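Protein F9 (Vaccinia virus, PDB 6CJ6) forms part of the poxvirus entry-fusion complex, which merges the viral and cellular membranes and opens a pore for the virion core to enter the host cytoplasm. Local coordinates at residues 8-13 / 156-161; 13-18 / 136-141; 120-125 / 150-155; 68-73 / 89-94. All coordinates share one frame; numbering follows the deposited sequence.

Contact 1: 8-13 / 156-161; sequences KTLYNL and KSLNKI. With PDO (1,3-propandiol), chain Z; EDO (1,2-ethanediol), chain N; EOH (ethanol), chain B.
The N-terminal end of helix 10-24, with Thr9 at its N-cap, meets the turn that follows helix 145-158. Leu10 N, next to the cap residue, donates to Ile161 O at 3.0 Å. Thr9 brings its CB within 3.2 Å of the same Ile161 O, and its CG2 lies 3.5 Å from Asn159 O. Thr9 and Asn12 form a capping box. Thr9 N gives a nearly straight bond to Asn12 OD1 (2.8 Å), and Thr9 OG1 takes a weak bond from Tyr11 N. With chi1 at 73°, OG1 sits between its own backbone N and carbonyl carbon, where Tyr11 N can reach it. The type I turn from Leu158 to Ile161 brings Ile161 O to Leu10 N and Asn159 O to the Thr9 methyl. The rest of the contact is apolar. Leu10 CD1 rests on Ile161 CG2 at 3.8 Å, and Tyr11 CB packs on Leu158 CB at the same distance. The Tyr11 ring leads away from the turn, and its OH bonds to Gln138 O. Asn159 OD1 is buried here without a hydrogen-bond partner in the model. Away from segment 8-13, Ser157 OG shares a hydrogen bond with a 1,3-propanediol.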
# COMPACT_ATOMS: atom_id res chain seq x y z
N LYS A 8 -11.93 7.18 -7.79
CA LYS A 8 -10.64 7.40 -7.16
C LYS A 8 -10.75 7.57 -5.65
O LYS A 8 -11.72 8.15 -5.15
CB LYS A 8 -9.96 8.63 -7.76
CG LYS A 8 -9.20 8.34 -9.04
CD LYS A 8 -8.62 9.60 -9.64
CE LYS A 8 -7.91 9.28 -10.94
NZ LYS A 8 -7.53 10.51 -11.66
N THR A 9 -9.75 7.07 -4.94
CA THR A 9 -9.63 7.20 -3.50
C THR A 9 -8.24 7.72 -3.17
O THR A 9 -7.42 7.98 -4.06
CB THR A 9 -9.84 5.85 -2.80
OG1 THR A 9 -8.70 5.01 -3.02
CG2 THR A 9 -11.09 5.15 -3.32
N LEU A 10 -7.97 7.87 -1.87
CA LEU A 10 -6.65 8.35 -1.44
C LEU A 10 -5.55 7.34 -1.76
O LEU A 10 -4.41 7.75 -1.99
CB LEU A 10 -6.66 8.67 0.05
CG LEU A 10 -6.98 10.12 0.41
CD1 LEU A 10 -6.78 10.35 1.90
CD2 LEU A 10 -6.11 11.06 -0.40
N TYR A 11 -5.86 6.04 -1.76
CA TYR A 11 -4.83 5.06 -2.08
C TYR A 11 -4.28 5.27 -3.48
O TYR A 11 -3.10 5.00 -3.73
CB TYR A 11 -5.35 3.64 -1.89
CG TYR A 11 -4.32 2.59 -2.27
CD1 TYR A 11 -3.24 2.33 -1.44
CD2 TYR A 11 -4.43 1.87 -3.45
CE1 TYR A 11 -2.29 1.38 -1.78
CE2 TYR A 11 -3.49 0.92 -3.80
CZ TYR A 11 -2.43 0.67 -2.96
OH TYR A 11 -1.49 -0.27 -3.30
N ASN A 12 -5.11 5.75 -4.41
CA ASN A 12 -4.62 6.08 -5.75
C ASN A 12 -3.50 7.11 -5.68
O ASN A 12 -2.45 6.95 -6.32
CB ASN A 12 -5.77 6.59 -6.61
CG ASN A 12 -6.80 5.53 -6.89
OD1 ASN A 12 -7.84 5.47 -6.22
ND2 ASN A 12 -6.53 4.69 -7.88
N LEU A 13 -3.70 8.18 -4.90
CA LEU A 13 -2.66 9.18 -4.75
C LEU A 13 -1.42 8.60 -4.08
O LEU A 13 -0.29 8.92 -4.46
CB LEU A 13 -3.19 10.38 -3.97
CG LEU A 13 -4.45 11.04 -4.54
CD1 LEU A 13 -4.80 12.30 -3.77
CD2 LEU A 13 -4.27 11.34 -6.02
N LYS A 156 -6.13 -1.17 3.04
CA LYS A 156 -7.39 -1.35 3.75
C LYS A 156 -7.85 -0.10 4.49
O LYS A 156 -8.97 -0.07 5.00
CB LYS A 156 -7.29 -2.55 4.69
CG LYS A 156 -6.83 -3.82 3.99
CD LYS A 156 -6.84 -5.02 4.93
CE LYS A 156 -8.26 -5.48 5.18
NZ LYS A 156 -8.31 -6.56 6.21
N SER A 157 -7.01 0.94 4.57
CA SER A 157 -7.38 2.19 5.22
C SER A 157 -7.60 3.31 4.21
O SER A 157 -8.68 3.91 4.18
CB SER A 157 -6.32 2.59 6.25
OG SER A 157 -6.71 3.77 6.94
N LEU A 158 -6.61 3.61 3.36
CA LEU A 158 -6.75 4.68 2.38
C LEU A 158 -7.80 4.36 1.32
O LEU A 158 -8.29 5.28 0.66
CB LEU A 158 -5.41 4.97 1.70
CG LEU A 158 -4.25 5.50 2.54
CD1 LEU A 158 -3.09 5.87 1.63
CD2 LEU A 158 -4.66 6.71 3.35
N ASN A 159 -8.15 3.08 1.14
CA ASN A 159 -9.14 2.71 0.13
C ASN A 159 -10.54 3.16 0.50
O ASN A 159 -11.39 3.27 -0.38
CB ASN A 159 -9.16 1.19 -0.03
CG ASN A 159 -9.54 0.77 -1.42
OD1 ASN A 159 -9.35 1.53 -2.37
ND2 ASN A 159 -10.07 -0.44 -1.55
N LYS A 160 -10.80 3.41 1.78
CA LYS A 160 -12.11 3.80 2.25
C LYS A 160 -12.37 5.30 2.15
O LYS A 160 -13.48 5.74 2.44
CB LYS A 160 -12.31 3.34 3.70
CG LYS A 160 -12.17 1.84 3.92
CD LYS A 160 -12.12 1.52 5.40
CE LYS A 160 -12.10 0.02 5.66
NZ LYS A 160 -11.88 -0.29 7.10
N ILE A 161 -11.37 6.09 1.75
CA ILE A 161 -11.47 7.54 1.77
C ILE A 161 -11.60 8.03 0.33
O ILE A 161 -10.67 7.87 -0.47
CB ILE A 161 -10.26 8.18 2.47
CG1 ILE A 161 -10.09 7.58 3.86
CG2 ILE A 161 -10.44 9.69 2.56
CD1 ILE A 161 -8.89 8.12 4.61
C1 PDO Z . -8.71 1.96 9.77
O1 PDO Z . -7.88 3.11 9.56
C2 PDO Z . -7.88 0.85 10.41
C3 PDO Z . -8.73 0.01 11.36
O3 PDO Z . -7.91 -0.51 12.41
C1 EDO N . -11.98 -5.56 6.32
O1 EDO N . -10.79 -5.03 6.92
C2 EDO N . -11.77 -7.03 6.00
O2 EDO N . -12.57 -7.39 4.86
C1 EOH B . -9.44 -2.47 9.11
C2 EOH B . -9.16 -3.88 9.26
O EOH B . -8.95 -1.95 7.88

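Contact 2: 13-18 / 136-141; sequences LFIDSY and LLQIVN. With PDO (1,3-propandiol), chain X; MOH (methanol), chain C.
Ile15 of helix 10-24 packs on Gln138 and Val140 of strand 133-141. Helix and strand segments run at 38° to each other, with axes 9.0 Å apart at closest approach. The tight part is centred on Ile15 and is mostly van der Waals contact. With CG1 anti to the backbone N, chi1 (-166°) turns CG1 toward the strand, and Ile15 CD1 meets Val140 CG1 at 3.8 Å. Ile15 CG1 lies 3.6 Å from Gln138 O. The other branch, CG2, touches Gln138 OE1 at 3.5 Å. Tyr18, one turn later, brings CE2 to within 4.1 Å of the same Val140 CG1, so this methyl is shared by two helix residues. Ile15 CD1 also lies at the edge of the Tyr18 ring, in its plane.

The other side is looser and polar. The Asp16 carboxylate is turned 64° from the plane of the Gln138 amide. No direct hydrogen bond joins them. A water bridges the pair instead, donating to Asp16 OD1 (3.1 Å) and accepting from Gln138 NE2 (3.2 Å).

Strand 133-141 is the middle strand of a parallel sheet, between 5-6 and 47-53. Helix 10-24 lies against one face of it. Phe14 of the same helix turns to helix 145-158, where it touches Leu151, and Tyr18 reaches Ser69 of helix 59-74.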
# COMPACT_ATOMS: atom_id res chain seq x y z
N LEU A 13 -3.70 8.18 -4.90
CA LEU A 13 -2.66 9.18 -4.75
C LEU A 13 -1.42 8.60 -4.08
O LEU A 13 -0.29 8.92 -4.46
CB LEU A 13 -3.19 10.38 -3.97
CG LEU A 13 -4.45 11.04 -4.54
CD1 LEU A 13 -4.80 12.30 -3.77
CD2 LEU A 13 -4.27 11.34 -6.02
N PHE A 14 -1.62 7.74 -3.08
CA PHE A 14 -0.48 7.15 -2.37
C PHE A 14 0.33 6.26 -3.30
O PHE A 14 1.56 6.39 -3.38
CB PHE A 14 -0.97 6.36 -1.15
CG PHE A 14 0.05 5.41 -0.59
CD1 PHE A 14 1.03 5.86 0.29
CD2 PHE A 14 0.05 4.07 -0.95
CE1 PHE A 14 1.97 4.98 0.80
CE2 PHE A 14 0.99 3.19 -0.44
CZ PHE A 14 1.95 3.65 0.44
N ILE A 15 -0.33 5.33 -3.99
CA ILE A 15 0.41 4.35 -4.78
C ILE A 15 1.12 5.03 -5.95
O ILE A 15 2.24 4.65 -6.31
CB ILE A 15 -0.48 3.17 -5.21
CG1 ILE A 15 0.38 2.02 -5.72
CG2 ILE A 15 -1.50 3.60 -6.26
CD1 ILE A 15 1.37 1.50 -4.69
N ASP A 16 0.50 6.04 -6.55
CA ASP A 16 1.15 6.77 -7.63
C ASP A 16 2.43 7.44 -7.14
O ASP A 16 3.45 7.42 -7.83
CB ASP A 16 0.20 7.80 -8.23
CG ASP A 16 -0.93 7.16 -9.01
OD1 ASP A 16 -0.86 5.94 -9.26
OD2 ASP A 16 -1.89 7.88 -9.38
N SER A 17 2.38 8.02 -5.94
CA SER A 17 3.59 8.55 -5.31
C SER A 17 4.59 7.45 -5.01
O SER A 17 5.79 7.59 -5.27
CB SER A 17 3.22 9.29 -4.03
OG SER A 17 4.37 9.55 -3.24
N TYR A 18 4.11 6.34 -4.45
CA TYR A 18 5.00 5.26 -4.04
C TYR A 18 5.66 4.59 -5.24
O TYR A 18 6.83 4.20 -5.18
CB TYR A 18 4.23 4.25 -3.19
CG TYR A 18 5.07 3.12 -2.65
CD1 TYR A 18 6.28 3.36 -2.02
CD2 TYR A 18 4.63 1.80 -2.77
CE1 TYR A 18 7.04 2.32 -1.52
CE2 TYR A 18 5.39 0.76 -2.27
CZ TYR A 18 6.59 1.02 -1.65
OH TYR A 18 7.34 -0.02 -1.16
N LEU A 136 -9.83 1.45 -9.21
CA LEU A 136 -8.49 0.98 -9.54
C LEU A 136 -7.68 0.80 -8.26
O LEU A 136 -7.62 1.70 -7.42
CB LEU A 136 -7.79 1.98 -10.46
CG LEU A 136 -6.34 1.63 -10.80
CD1 LEU A 136 -6.29 0.42 -11.72
CD2 LEU A 136 -5.62 2.82 -11.42
N LEU A 137 -7.07 -0.37 -8.11
CA LEU A 137 -6.33 -0.73 -6.89
C LEU A 137 -5.01 -1.36 -7.32
O LEU A 137 -4.92 -2.58 -7.49
CB LEU A 137 -7.16 -1.66 -6.02
CG LEU A 137 -7.00 -1.51 -4.51
CD1 LEU A 137 -7.23 -0.07 -4.12
CD2 LEU A 137 -7.97 -2.43 -3.79
N GLN A 138 -3.98 -0.53 -7.48
CA GLN A 138 -2.66 -1.01 -7.88
C GLN A 138 -1.96 -1.62 -6.67
O GLN A 138 -1.68 -0.93 -5.69
CB GLN A 138 -1.84 0.15 -8.44
CG GLN A 138 -2.35 0.66 -9.77
CD GLN A 138 -2.06 2.12 -9.98
OE1 GLN A 138 -2.79 2.99 -9.49
NE2 GLN A 138 -0.98 2.41 -10.70
N ILE A 139 -1.66 -2.91 -6.75
CA ILE A 139 -0.98 -3.65 -5.69
C ILE A 139 0.39 -4.05 -6.22
O ILE A 139 0.50 -4.75 -7.23
CB ILE A 139 -1.79 -4.88 -5.24
CG1 ILE A 139 -2.84 -4.48 -4.19
CG2 ILE A 139 -0.88 -5.94 -4.65
CD1 ILE A 139 -4.04 -3.75 -4.75
N VAL A 140 1.44 -3.60 -5.54
CA VAL A 140 2.81 -3.85 -5.96
C VAL A 140 3.49 -4.77 -4.96
O VAL A 140 3.47 -4.50 -3.75
CB VAL A 140 3.60 -2.54 -6.17
CG1 VAL A 140 3.49 -1.64 -4.95
CG2 VAL A 140 5.06 -2.84 -6.49
N ASN A 141 4.07 -5.85 -5.46
CA ASN A 141 4.85 -6.77 -4.64
C ASN A 141 6.29 -6.30 -4.61
O ASN A 141 6.91 -6.13 -5.66
CB ASN A 141 4.79 -8.18 -5.23
CG ASN A 141 5.71 -9.15 -4.49
OD1 ASN A 141 5.84 -9.08 -3.27
ND2 ASN A 141 6.35 -10.04 -5.24
C1 PDO X . 3.89 12.39 -6.13
O1 PDO X . 2.89 11.40 -6.39
C2 PDO X . 4.90 11.85 -5.13
C3 PDO X . 6.06 11.17 -5.84
O3 PDO X . 6.90 10.53 -4.87
C MOH C . 5.65 -2.65 -0.71
O MOH C . 4.86 -3.82 -0.80
O HOH W 1 1.03 4.83 -11.41

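Contact 3: 120-125 / 150-155; sequences QKLDIG and GLQTIV. With MOH (methanol), chain D.
Gln152 of helix 145-158 reaches across to the backbone of strand 119-127 and takes a hydrogen bond from Asp123 N. The side chain starts at CB, which packs 3.8 Å from Leu122 CD1. CG follows anti to the backbone N (chi1 157°) and passes 3.4 Å from Asp123 O. The chain stays extended beyond it. CD lies 3.7 Å from both Asp123 N and Asp123 O. At the tip, OE1 accepts from Asp123 N at 2.8 Å. The N-H points almost straight at it (177°), but comes from well above the amide plane. OE1 also touches Leu122 CD1, and NE2 lies close to a methanol probably from the crystallisation liquor. Further along, Val155 CG1 packs against the Ile124 backbone, 3.7 Å from its O. Asp123 OD1 accepts from Gly125 N in an Asx turn, while OD2 forms a salt bridge with Lys156. Lys121 and Gln120 belong to the pocket that holds 2-(2-methoxyethoxy)ethanol. Strand 119-127 is the middle strand of its parallel sheet and bonds to strand 36-41. Leu122 and Ile124 turn to Ile139 of strand 133-141, and Leu151 and Val155 of the helix pack on Tyr11 of helix 10-24.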
# COMPACT_ATOMS: atom_id res chain seq x y z
N GLN A 120 2.47 -15.24 -0.88
CA GLN A 120 1.82 -14.38 0.10
C GLN A 120 0.38 -14.12 -0.32
O GLN A 120 0.12 -13.83 -1.49
CB GLN A 120 2.58 -13.06 0.25
CG GLN A 120 1.91 -12.03 1.16
CD GLN A 120 2.91 -11.12 1.84
OE1 GLN A 120 3.99 -10.87 1.32
NE2 GLN A 120 2.55 -10.63 3.03
N LYS A 121 -0.54 -14.22 0.63
CA LYS A 121 -1.91 -13.78 0.44
C LYS A 121 -2.01 -12.32 0.85
O LYS A 121 -1.36 -11.88 1.80
CB LYS A 121 -2.86 -14.62 1.31
CG LYS A 121 -4.32 -14.21 1.25
CD LYS A 121 -4.80 -13.59 2.56
CE LYS A 121 -4.78 -14.60 3.69
NZ LYS A 121 -5.25 -14.02 4.98
N LEU A 122 -2.82 -11.56 0.11
CA LEU A 122 -3.00 -10.13 0.38
C LEU A 122 -4.48 -9.80 0.45
O LEU A 122 -5.24 -10.14 -0.46
CB LEU A 122 -2.32 -9.29 -0.70
CG LEU A 122 -1.67 -8.01 -0.17
CD1 LEU A 122 -0.73 -8.35 0.98
CD2 LEU A 122 -0.93 -7.27 -1.26
N ASP A 123 -4.88 -9.14 1.53
CA ASP A 123 -6.27 -8.77 1.78
C ASP A 123 -6.44 -7.29 1.44
O ASP A 123 -5.83 -6.43 2.09
CB ASP A 123 -6.63 -9.04 3.24
CG ASP A 123 -8.09 -8.76 3.57
OD1 ASP A 123 -8.84 -8.35 2.67
OD2 ASP A 123 -8.48 -8.97 4.74
N ILE A 124 -7.26 -6.99 0.44
CA ILE A 124 -7.44 -5.62 -0.00
C ILE A 124 -8.68 -5.01 0.64
O ILE A 124 -9.06 -3.88 0.32
CB ILE A 124 -7.49 -5.49 -1.54
CG1 ILE A 124 -8.73 -6.20 -2.09
CG2 ILE A 124 -6.22 -6.05 -2.17
CD1 ILE A 124 -8.94 -5.94 -3.55
N GLY A 125 -9.31 -5.75 1.54
CA GLY A 125 -10.50 -5.24 2.20
C GLY A 125 -11.70 -5.14 1.29
O GLY A 125 -12.22 -6.15 0.82
N GLY A 150 2.84 -4.04 5.03
CA GLY A 150 2.67 -2.61 5.17
C GLY A 150 1.75 -2.03 4.12
O GLY A 150 0.88 -1.21 4.42
N LEU A 151 1.92 -2.46 2.86
CA LEU A 151 1.04 -1.99 1.80
C LEU A 151 -0.40 -2.43 2.06
O LEU A 151 -1.34 -1.66 1.84
CB LEU A 151 1.53 -2.52 0.46
CG LEU A 151 0.86 -1.95 -0.80
CD1 LEU A 151 1.02 -0.44 -0.85
CD2 LEU A 151 1.45 -2.60 -2.04
N GLN A 152 -0.59 -3.65 2.56
CA GLN A 152 -1.93 -4.15 2.84
C GLN A 152 -2.64 -3.29 3.87
O GLN A 152 -3.78 -2.87 3.67
CB GLN A 152 -1.87 -5.61 3.31
CG GLN A 152 -3.09 -6.02 4.13
CD GLN A 152 -3.17 -7.51 4.37
OE1 GLN A 152 -2.96 -8.31 3.46
NE2 GLN A 152 -3.50 -7.89 5.60
N THR A 153 -1.97 -3.02 5.00
CA THR A 153 -2.55 -2.15 6.02
C THR A 153 -2.93 -0.80 5.43
O THR A 153 -3.99 -0.25 5.74
CB THR A 153 -1.56 -1.98 7.17
OG1 THR A 153 -1.04 -3.26 7.55
CG2 THR A 153 -2.25 -1.34 8.38
N ILE A 154 -2.07 -0.25 4.57
CA ILE A 154 -2.35 1.04 3.95
C ILE A 154 -3.50 0.95 2.96
O ILE A 154 -4.34 1.86 2.88
CB ILE A 154 -1.06 1.61 3.32
CG1 ILE A 154 -0.06 1.99 4.42
CG2 ILE A 154 -1.37 2.80 2.43
CD1 ILE A 154 1.23 2.57 3.91
N VAL A 155 -3.57 -0.14 2.18
CA VAL A 155 -4.70 -0.33 1.27
C VAL A 155 -6.01 -0.30 2.04
O VAL A 155 -6.90 0.51 1.76
CB VAL A 155 -4.56 -1.64 0.47
CG1 VAL A 155 -5.88 -1.97 -0.22
CG2 VAL A 155 -3.45 -1.54 -0.56
C MOH D . -3.57 -11.18 5.12
O MOH D . -2.41 -11.19 4.31

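Contact 4: 68-73 / 89-94; sequences ESFIEV and IGIDLD. With PDO (1,3-propandiol), chain E; PDO (1,3-propandiol), chain X.
Segment 68-73 is helical and segment 89-94 is an irregular chain leaving helix 79-89, and their backbones come closest at Ile71 and Leu93, whose CA atoms are 6.8 Å apart. Gly90, with positive phi, is the first residue to leave helix 79-89. At its backbone angles a CB would press on the carbonyl O of Ile89, a geometry that glycine allows.

Phe70 is the centre of the contact. Its CG is anti to the backbone N (chi1 176°), which sends the ring from the helix toward the loop. Ile91 lies over one face of the ring. Its CD1 makes a CH-pi contact 4.0 Å from the ring centroid and 28° off the normal, and is nearest to Phe70 CD2 at 3.6 Å. Ile91 CG2 reaches the same part of the ring. Ile89 CD1 approaches Phe70 CE1 obliquely at 3.7 Å, and Leu93 CD2 comes to Phe70 CE2 at 4.1 Å. This leucine methyl is shared, because Ile71 CG1 lies at the same distance from it. The Ile71 and Leu93 side chains run alongside each other, pointing opposite ways.

No hydrogen bond crosses the contact. Within the loop, Asp92 OD1 accepts from Asp94 N at 2.9 Å, an Asx turn. Ala86 of helix 79-89 also touches the Phe70 side chain, and Ile89 reaches on to helix 145-158. The aliphatic cluster round Phe70 thus packs the loop after helix 79-89 onto helix 59-74.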
# COMPACT_ATOMS: atom_id res chain seq x y z
N GLU A 68 7.11 7.99 3.43
CA GLU A 68 7.17 9.28 2.76
C GLU A 68 5.88 9.55 1.99
O GLU A 68 5.28 10.62 2.10
CB GLU A 68 8.36 9.35 1.80
CG GLU A 68 9.73 9.23 2.44
CD GLU A 68 10.85 9.49 1.44
OE1 GLU A 68 10.77 10.50 0.70
OE2 GLU A 68 11.80 8.69 1.38
N SER A 69 5.44 8.56 1.21
CA SER A 69 4.24 8.73 0.40
C SER A 69 3.01 8.91 1.29
O SER A 69 2.13 9.72 0.98
CB SER A 69 4.06 7.53 -0.54
OG SER A 69 5.21 7.33 -1.35
N PHE A 70 2.93 8.15 2.38
CA PHE A 70 1.78 8.27 3.28
C PHE A 70 1.68 9.67 3.86
O PHE A 70 0.61 10.29 3.84
CB PHE A 70 1.88 7.23 4.40
CG PHE A 70 0.79 7.33 5.42
CD1 PHE A 70 -0.47 6.80 5.17
CD2 PHE A 70 1.01 7.96 6.64
CE1 PHE A 70 -1.48 6.89 6.11
CE2 PHE A 70 -0.00 8.05 7.59
CZ PHE A 70 -1.25 7.52 7.32
N ILE A 71 2.78 10.19 4.40
CA ILE A 71 2.78 11.55 4.93
C ILE A 71 2.46 12.55 3.83
O ILE A 71 1.65 13.47 4.02
CB ILE A 71 4.13 11.85 5.61
CG1 ILE A 71 4.29 11.00 6.88
CG2 ILE A 71 4.26 13.33 5.91
CD1 ILE A 71 5.72 10.87 7.34
N GLU A 72 3.08 12.38 2.66
CA GLU A 72 2.84 13.30 1.55
C GLU A 72 1.37 13.33 1.16
O GLU A 72 0.82 14.40 0.88
CB GLU A 72 3.70 12.89 0.36
CG GLU A 72 3.37 13.66 -0.90
CD GLU A 72 3.77 12.92 -2.15
OE1 GLU A 72 4.66 12.05 -2.07
OE2 GLU A 72 3.19 13.21 -3.22
N VAL A 73 0.72 12.17 1.12
CA VAL A 73 -0.65 12.10 0.65
C VAL A 73 -1.64 12.48 1.74
O VAL A 73 -2.65 13.14 1.48
CB VAL A 73 -0.94 10.71 0.05
CG1 VAL A 73 -2.43 10.40 0.08
CG2 VAL A 73 -0.40 10.63 -1.37
N ILE A 89 -3.11 3.18 11.33
CA ILE A 89 -2.12 2.45 10.55
C ILE A 89 -0.87 2.16 11.37
O ILE A 89 -0.26 1.10 11.25
CB ILE A 89 -1.82 3.18 9.23
CG1 ILE A 89 -3.00 3.05 8.27
CG2 ILE A 89 -0.54 2.65 8.59
CD1 ILE A 89 -2.70 3.51 6.86
N GLY A 90 -0.48 3.10 12.24
CA GLY A 90 0.70 2.92 13.06
C GLY A 90 1.89 3.73 12.58
O GLY A 90 3.03 3.25 12.62
N ILE A 91 1.64 4.95 12.11
CA ILE A 91 2.67 5.85 11.62
C ILE A 91 2.59 7.15 12.41
O ILE A 91 1.50 7.73 12.54
CB ILE A 91 2.52 6.11 10.11
CG1 ILE A 91 2.74 4.82 9.32
CG2 ILE A 91 3.47 7.20 9.65
CD1 ILE A 91 2.51 4.97 7.83
N ASP A 92 3.73 7.61 12.92
CA ASP A 92 3.80 8.87 13.65
C ASP A 92 4.11 9.99 12.66
O ASP A 92 5.13 9.94 11.96
CB ASP A 92 4.88 8.81 14.73
CG ASP A 92 4.74 9.91 15.77
OD1 ASP A 92 4.48 11.07 15.39
OD2 ASP A 92 4.88 9.60 16.97
N LEU A 93 3.24 11.00 12.60
CA LEU A 93 3.44 12.09 11.65
C LEU A 93 4.56 13.04 12.05
O LEU A 93 4.94 13.89 11.24
CB LEU A 93 2.13 12.85 11.46
CG LEU A 93 0.96 12.01 10.93
CD1 LEU A 93 -0.33 12.82 10.93
CD2 LEU A 93 1.26 11.48 9.54
N ASP A 94 5.11 12.91 13.26
CA ASP A 94 6.22 13.75 13.68
C ASP A 94 7.58 13.11 13.44
O ASP A 94 8.55 13.83 13.14
CB ASP A 94 6.09 14.11 15.16
CG ASP A 94 4.98 15.12 15.42
OD1 ASP A 94 4.79 16.01 14.57
OD2 ASP A 94 4.31 15.01 16.47
C1 PDO E . 6.39 11.45 18.87
O1 PDO E . 6.02 12.09 17.65
C2 PDO E . 5.53 12.00 20.01
C3 PDO E . 5.18 10.91 21.01
O3 PDO E . 4.12 11.36 21.86
C1 PDO X . 3.89 12.39 -6.13
O1 PDO X . 2.89 11.40 -6.39
C2 PDO X . 4.90 11.85 -5.13
C3 PDO X . 6.06 11.17 -5.84
O3 PDO X . 6.90 10.53 -4.87

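From the N terminus, helix 10-24 opens contacts 1 and 2, which share Leu13. Contact 4 closes first, a short loop from helix 59-74 through helix 79-89, nested inside both. Contact 3 opens at strand 119-127. Contact 2 closes next on strand 133-141, before contact 3 closes on helix 145-158, so these two cross. Contact 1 closes last, just past that helix, and encloses the other three. Contacts 2 and 3 bring helices 10-24 and 145-158 against strands of two parallel sheets. Contact 4 is tied to contact 2 by Ser17, which bonds to Glu72 and Ser69. Contacts 1 and 3 share helix 145-158.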